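Local structure of enterobactin synthetase component F-related protein (Vibrio cholerae serotype O1, 4OXI) at residues Asn358-His372 / Val383-Ala395. The protein probably activates glycine with ATP as glycyl-adenylate, as an adenylation-domain enzyme of an LPS modification pathway related to nonribosomal peptide synthetases. Sequence-based numbering, arbitrary orientation.
Sequences NLYGPTECTIAVTYH and VPIGRAFEEECLA. With GAP (glycyl-adenosine-5'-phosphate), chain B.
Tyr-371 and Arg-387 form an antiparallel hydrogen-bonded pair, Tyr-371 N giving to Arg-387 O at 3.1 Å and Arg-387 N returning to Tyr-371 O, which sets the short strand 387-388 at the edge of a mixed sheet. Next to it Thr-370 faces Ala-388 as a non-hydrogen-bonded pair, and on the inner side Val-369 and Thr-370 make a classic beta bulge opposite Tyr-360. Where strand 387-388 ends, Phe-389 N binds Val-369 O. The Phe-389 ring runs almost parallel to that of Tyr-371, planes at 6°, but slid so far that the two barely overlap; the edge of the Phe-389 ring, at CE2, meets Ala-368 O in plane. Thr-370 OG1, which its chi1 of 73° sets between the backbone N and the carbonyl carbon, donates to Ile-385 O at 2.7 Å, arriving from above the carbonyl plane, while CG2 reaches Leu-394 CD1. Pro-384 lays CB over the centre of the His-372 ring.

Nearer the ligand, Ile-385 splits its branches: CD1 sits over one face of the Tyr-360 ring, 4.0 Å from the centroid, and CG2 touches both Tyr-360 CB and adenine N1 of the glycyl-adenylate (3.6 Å). The Tyr-360 hydroxyl is taken by Asp-452. With CG anti to N (chi1 -168°), Asn-358 uses both ends of its amide: ND2 donates to Pro-384 O at 2.9 Å, and OD1 accepts from adenine N6, which also gives to Leu-359 O at 2.7 Å. Because Pro-384 O can only accept, its bond to ND2 favours the rotation of the amide that presents OD1 to the adenine amino group, an arrangement consistent with selection of adenine.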
loop_
_atom_site.group_PDB
_atom_site.type_symbol
_atom_site.label_atom_id
_atom_site.label_comp_id
_atom_site.label_asym_id
_atom_site.label_seq_id
_atom_site.Cartn_x
_atom_site.Cartn_y
_atom_site.Cartn_z
ATOM N N ASN A 358 -8.108 7.885 12.234
ATOM C CA ASN A 358 -6.695 7.494 12.198
ATOM C C ASN A 358 -6.653 5.986 12.030
ATOM O O ASN A 358 -7.312 5.279 12.785
ATOM C CB ASN A 358 -5.977 7.904 13.499
ATOM C CG ASN A 358 -4.450 7.796 13.404
ATOM O OD1 ASN A 358 -3.887 7.637 12.317
ATOM N ND2 ASN A 358 -3.774 7.915 14.549
ATOM N N LEU A 359 -5.921 5.486 11.037
ATOM C CA LEU A 359 -5.792 4.038 10.856
ATOM C C LEU A 359 -4.338 3.656 11.036
ATOM O O LEU A 359 -3.459 4.376 10.560
ATOM C CB LEU A 359 -6.222 3.610 9.453
ATOM C CG LEU A 359 -7.670 3.708 9.001
ATOM C CD1 LEU A 359 -7.851 3.200 7.542
ATOM C CD2 LEU A 359 -8.511 2.911 9.935
ATOM N N TYR A 360 -4.078 2.526 11.696
ATOM C CA TYR A 360 -2.708 2.048 11.871
ATOM C C TYR A 360 -2.558 0.583 11.471
ATOM O O TYR A 360 -3.423 -0.245 11.758
ATOM C CB TYR A 360 -2.191 2.245 13.322
ATOM C CG TYR A 360 -1.061 1.290 13.658
ATOM C CD1 TYR A 360 0.271 1.654 13.458
ATOM C CD2 TYR A 360 -1.323 0.005 14.131
ATOM C CE1 TYR A 360 1.307 0.759 13.729
ATOM C CE2 TYR A 360 -0.299 -0.895 14.388
ATOM C CZ TYR A 360 1.011 -0.509 14.196
ATOM O OH TYR A 360 2.028 -1.408 14.465
ATOM N N GLY A 361 -1.424 0.267 10.848
ATOM C CA GLY A 361 -1.039 -1.105 10.599
ATOM C C GLY A 361 0.057 -1.191 9.548
ATOM O O GLY A 361 0.224 -0.272 8.733
ATOM N N PRO A 362 0.828 -2.285 9.580
ATOM C CA PRO A 362 1.874 -2.535 8.589
ATOM C C PRO A 362 1.336 -3.412 7.465
ATOM O O PRO A 362 0.307 -4.087 7.633
ATOM C CB PRO A 362 2.922 -3.300 9.397
ATOM C CG PRO A 362 2.096 -4.113 10.357
ATOM C CD PRO A 362 0.878 -3.256 10.689
ATOM N N THR A 363 2.029 -3.405 6.333
ATOM C CA THR A 363 1.641 -4.216 5.194
ATOM C C THR A 363 1.568 -5.679 5.600
ATOM O O THR A 363 0.726 -6.432 5.095
ATOM C CB THR A 363 2.643 -4.013 4.045
ATOM O OG1 THR A 363 2.662 -2.618 3.691
ATOM C CG2 THR A 363 2.271 -4.857 2.811
ATOM N N GLU A 364 2.435 -6.070 6.534
ATOM C CA GLU A 364 2.500 -7.456 7.020
ATOM C C GLU A 364 1.197 -7.924 7.686
ATOM O O GLU A 364 0.960 -9.127 7.839
ATOM C CB GLU A 364 3.672 -7.616 7.998
ATOM C CG GLU A 364 5.061 -7.648 7.332
ATOM C CD GLU A 364 5.678 -6.253 7.106
ATOM O OE1 GLU A 364 4.937 -5.242 7.167
ATOM O OE2 GLU A 364 6.917 -6.164 6.886
ATOM N N CYS A 365 0.354 -6.978 8.093
ATOM C CA CYS A 365 -0.903 -7.337 8.730
ATOM C C CYS A 365 -2.110 -6.781 7.965
ATOM O O CYS A 365 -3.115 -6.417 8.578
ATOM C CB CYS A 365 -0.941 -6.879 10.196
ATOM S SG CYS A 365 -2.070 -7.884 11.248
ATOM N N THR A 366 -1.994 -6.724 6.638
ATOM C CA THR A 366 -3.101 -6.365 5.744
ATOM C C THR A 366 -3.680 -4.976 6.016
ATOM O O THR A 366 -4.753 -4.841 6.616
ATOM C CB THR A 366 -4.213 -7.444 5.759
ATOM O OG1 THR A 366 -3.609 -8.724 5.551
ATOM C CG2 THR A 366 -5.233 -7.209 4.640
ATOM N N ILE A 367 -2.955 -3.958 5.556
ATOM C CA ILE A 367 -3.417 -2.560 5.495
ATOM C C ILE A 367 -3.470 -1.816 6.841
ATOM O O ILE A 367 -2.560 -1.046 7.164
ATOM C CB ILE A 367 -4.748 -2.439 4.749
ATOM C CG1 ILE A 367 -4.715 -3.275 3.460
ATOM C CG2 ILE A 367 -5.058 -0.975 4.458
ATOM C CD1 ILE A 367 -6.062 -3.293 2.710
ATOM N N ALA A 368 -4.525 -2.027 7.623
ATOM C CA ALA A 368 -4.601 -1.418 8.947
ATOM C C ALA A 368 -5.184 -2.416 9.922
ATOM O O ALA A 368 -6.058 -3.205 9.547
ATOM C CB ALA A 368 -5.460 -0.144 8.913
ATOM N N VAL A 369 -4.744 -2.361 11.177
ATOM C CA VAL A 369 -5.241 -3.301 12.178
ATOM C C VAL A 369 -5.917 -2.594 13.356
ATOM O O VAL A 369 -6.688 -3.206 14.097
ATOM C CB VAL A 369 -4.120 -4.269 12.664
ATOM C CG1 VAL A 369 -3.079 -3.526 13.462
ATOM C CG2 VAL A 369 -4.699 -5.417 13.472
ATOM N N THR A 370 -5.642 -1.303 13.527
ATOM C CA THR A 370 -6.372 -0.517 14.507
ATOM C C THR A 370 -6.882 0.765 13.887
ATOM O O THR A 370 -6.447 1.166 12.796
ATOM C CB THR A 370 -5.503 -0.114 15.710
ATOM O OG1 THR A 370 -4.585 0.910 15.301
ATOM C CG2 THR A 370 -4.737 -1.320 16.280
ATOM N N TYR A 371 -7.780 1.423 14.608
ATOM C CA TYR A 371 -8.380 2.670 14.155
ATOM C C TYR A 371 -8.773 3.501 15.369
ATOM O O TYR A 371 -8.989 2.968 16.462
ATOM C CB TYR A 371 -9.639 2.392 13.343
ATOM C CG TYR A 371 -10.821 2.042 14.220
ATOM C CD1 TYR A 371 -11.804 2.983 14.507
ATOM C CD2 TYR A 371 -10.950 0.770 14.773
ATOM C CE1 TYR A 371 -12.883 2.671 15.318
ATOM C CE2 TYR A 371 -12.029 0.450 15.591
ATOM C CZ TYR A 371 -12.991 1.405 15.853
ATOM O OH TYR A 371 -14.065 1.099 16.650
ATOM N N HIS A 372 -8.899 4.802 15.161
ATOM C CA HIS A 372 -9.339 5.689 16.206
ATOM C C HIS A 372 -10.045 6.891 15.599
ATOM O O HIS A 372 -9.456 7.590 14.776
ATOM C CB HIS A 372 -8.140 6.188 16.994
ATOM C CG HIS A 372 -8.518 7.014 18.179
ATOM N ND1 HIS A 372 -9.118 6.471 19.297
ATOM C CD2 HIS A 372 -8.394 8.342 18.420
ATOM C CE1 HIS A 372 -9.342 7.433 20.177
ATOM N NE2 HIS A 372 -8.915 8.575 19.670
ATOM N N VAL A 383 -2.844 12.100 17.662
ATOM C CA VAL A 383 -4.038 11.272 17.618
ATOM C C VAL A 383 -3.619 9.842 17.908
ATOM O O VAL A 383 -2.685 9.325 17.285
ATOM C CB VAL A 383 -4.709 11.364 16.244
ATOM C CG1 VAL A 383 -5.974 10.522 16.196
ATOM C CG2 VAL A 383 -5.012 12.818 15.901
ATOM N N PRO A 384 -4.282 9.202 18.877
ATOM C CA PRO A 384 -4.025 7.786 19.184
ATOM C C PRO A 384 -4.223 6.908 17.946
ATOM O O PRO A 384 -4.998 7.285 17.067
ATOM C CB PRO A 384 -5.110 7.446 20.210
ATOM C CG PRO A 384 -5.485 8.790 20.842
ATOM C CD PRO A 384 -5.279 9.820 19.774
ATOM N N ILE A 385 -3.549 5.762 17.877
ATOM C CA ILE A 385 -3.832 4.795 16.811
ATOM C C ILE A 385 -5.017 3.914 17.213
ATOM O O ILE A 385 -5.571 3.178 16.395
ATOM C CB ILE A 385 -2.603 3.932 16.446
ATOM C CG1 ILE A 385 -1.986 3.275 17.681
ATOM C CG2 ILE A 385 -1.543 4.778 15.752
ATOM C CD1 ILE A 385 -0.930 2.183 17.320
ATOM N N GLY A 386 -5.401 3.985 18.486
ATOM C CA GLY A 386 -6.706 3.484 18.894
ATOM C C GLY A 386 -6.724 2.058 19.391
ATOM O O GLY A 386 -5.902 1.657 20.226
ATOM N N ARG A 387 -7.673 1.288 18.881
ATOM C CA ARG A 387 -7.780 -0.115 19.246
ATOM C C ARG A 387 -8.098 -0.957 18.025
ATOM O O ARG A 387 -8.484 -0.428 16.978
ATOM C CB ARG A 387 -8.851 -0.308 20.325
ATOM C CG ARG A 387 -10.144 0.438 20.040
ATOM C CD ARG A 387 -11.275 0.038 21.025
ATOM N NE ARG A 387 -10.916 0.320 22.412
ATOM C CZ ARG A 387 -10.942 -0.588 23.383
ATOM N NH1 ARG A 387 -10.585 -0.254 24.622
ATOM N NH2 ARG A 387 -11.329 -1.830 23.115
ATOM N N ALA A 388 -7.945 -2.269 18.173
ATOM C CA ALA A 388 -8.058 -3.197 17.065
ATOM C C ALA A 388 -9.491 -3.365 16.618
ATOM O O ALA A 388 -10.416 -3.203 17.411
ATOM C CB ALA A 388 -7.484 -4.553 17.463
ATOM N N PHE A 389 -9.669 -3.716 15.349
ATOM C CA PHE A 389 -10.979 -4.087 14.843
ATOM C C PHE A 389 -11.510 -5.311 15.582
ATOM O O PHE A 389 -12.690 -5.397 15.867
ATOM C CB PHE A 389 -10.900 -4.395 13.353
ATOM C CG PHE A 389 -10.516 -3.214 12.512
ATOM C CD1 PHE A 389 -11.328 -2.101 12.456
ATOM C CD2 PHE A 389 -9.353 -3.229 11.756
ATOM C CE1 PHE A 389 -10.985 -1.005 11.675
ATOM C CE2 PHE A 389 -9.004 -2.133 10.970
ATOM C CZ PHE A 389 -9.822 -1.022 10.934
ATOM N N GLU A 390 -10.624 -6.253 15.882
ATOM C CA GLU A 390 -10.999 -7.499 16.542
ATOM C C GLU A 390 -10.256 -7.644 17.855
ATOM O O GLU A 390 -9.044 -7.427 17.909
ATOM C CB GLU A 390 -10.634 -8.682 15.652
ATOM C CG GLU A 390 -11.294 -8.647 14.294
ATOM C CD GLU A 390 -11.011 -9.896 13.495
ATOM O OE1 GLU A 390 -9.815 -10.173 13.215
ATOM O OE2 GLU A 390 -11.989 -10.602 13.158
ATOM N N GLU A 391 -10.959 -8.033 18.915
ATOM C CA GLU A 391 -10.281 -8.230 20.194
ATOM C C GLU A 391 -9.394 -9.463 20.085
ATOM O O GLU A 391 -9.559 -10.260 19.160
ATOM C CB GLU A 391 -11.277 -8.313 21.362
ATOM C CG GLU A 391 -11.996 -6.975 21.706
ATOM C CD GLU A 391 -11.172 -5.999 22.587
ATOM O OE1 GLU A 391 -11.795 -5.205 23.338
ATOM O OE2 GLU A 391 -9.916 -5.996 22.530
ATOM N N GLU A 392 -8.427 -9.574 20.998
ATOM C CA GLU A 392 -7.436 -10.662 21.029
ATOM C C GLU A 392 -6.372 -10.611 19.937
ATOM O O GLU A 392 -5.664 -11.596 19.720
ATOM C CB GLU A 392 -8.109 -12.040 21.047
ATOM C CG GLU A 392 -9.148 -12.187 22.143
ATOM C CD GLU A 392 -9.589 -13.620 22.359
ATOM O OE1 GLU A 392 -9.643 -14.395 21.371
ATOM O OE2 GLU A 392 -9.879 -13.964 23.526
ATOM N N CYS A 393 -6.231 -9.462 19.279
ATOM C CA CYS A 393 -5.272 -9.309 18.181
ATOM C C CYS A 393 -3.970 -8.621 18.560
ATOM O O CYS A 393 -2.985 -8.709 17.823
ATOM C CB CYS A 393 -5.906 -8.519 17.024
ATOM S SG CYS A 393 -7.023 -9.525 16.061
ATOM N N LEU A 394 -3.970 -7.904 19.677
ATOM C CA LEU A 394 -2.839 -7.061 20.015
ATOM C C LEU A 394 -2.200 -7.500 21.325
ATOM O O LEU A 394 -2.894 -7.894 22.263
ATOM C CB LEU A 394 -3.289 -5.614 20.156
ATOM C CG LEU A 394 -3.975 -4.967 18.954
ATOM C CD1 LEU A 394 -4.278 -3.521 19.262
ATOM C CD2 LEU A 394 -3.089 -5.062 17.727
ATOM N N ALA A 395 -0.875 -7.424 21.379
ATOM C CA ALA A 395 -0.154 -7.545 22.635
ATOM C C ALA A 395 1.007 -6.564 22.644
ATOM O O ALA A 395 1.426 -6.071 21.589
ATOM C CB ALA A 395 0.337 -8.966 22.852
HETATM N N GAP B . -0.503 -0.409 5.570
HETATM C CA GAP B . -0.386 1.052 5.848
HETATM C C GAP B . 1.094 1.379 5.908
HETATM O O GAP B . 1.513 2.508 6.088
HETATM P PA GAP B . 3.621 0.315 5.707
HETATM O O1A GAP B . 4.011 -1.132 5.878
HETATM O O2A GAP B . 4.094 1.108 4.499
HETATM O O3A GAP B . 2.020 0.272 5.752
HETATM C "C5'" GAP B . 3.858 0.421 8.316
HETATM O "O5'" GAP B . 4.069 1.064 7.058
HETATM C "C4'" GAP B . 4.422 1.300 9.414
HETATM O "O4'" GAP B . 3.917 2.629 9.265
HETATM C "C3'" GAP B . 3.960 0.898 10.797
HETATM O "O3'" GAP B . 4.767 -0.153 11.325
HETATM C "C2'" GAP B . 4.091 2.202 11.565
HETATM O "O2'" GAP B . 5.453 2.460 11.871
HETATM C "C1'" GAP B . 3.766 3.255 10.538
HETATM N N9 GAP B . 2.355 3.674 10.695
HETATM C C8 GAP B . 1.314 3.206 9.981
HETATM N N7 GAP B . 0.156 3.804 10.356
HETATM C C5 GAP B . 0.458 4.671 11.347
HETATM C C6 GAP B . -0.301 5.609 12.200
HETATM N N6 GAP B . -1.644 5.761 12.044
HETATM N N1 GAP B . 0.397 6.318 13.118
HETATM C C2 GAP B . 1.734 6.183 13.272
HETATM N N3 GAP B . 2.481 5.345 12.527
HETATM C C4 GAP B . 1.909 4.582 11.565
HETATM O O HOH W 1 -7.815 -5.730 14.432
#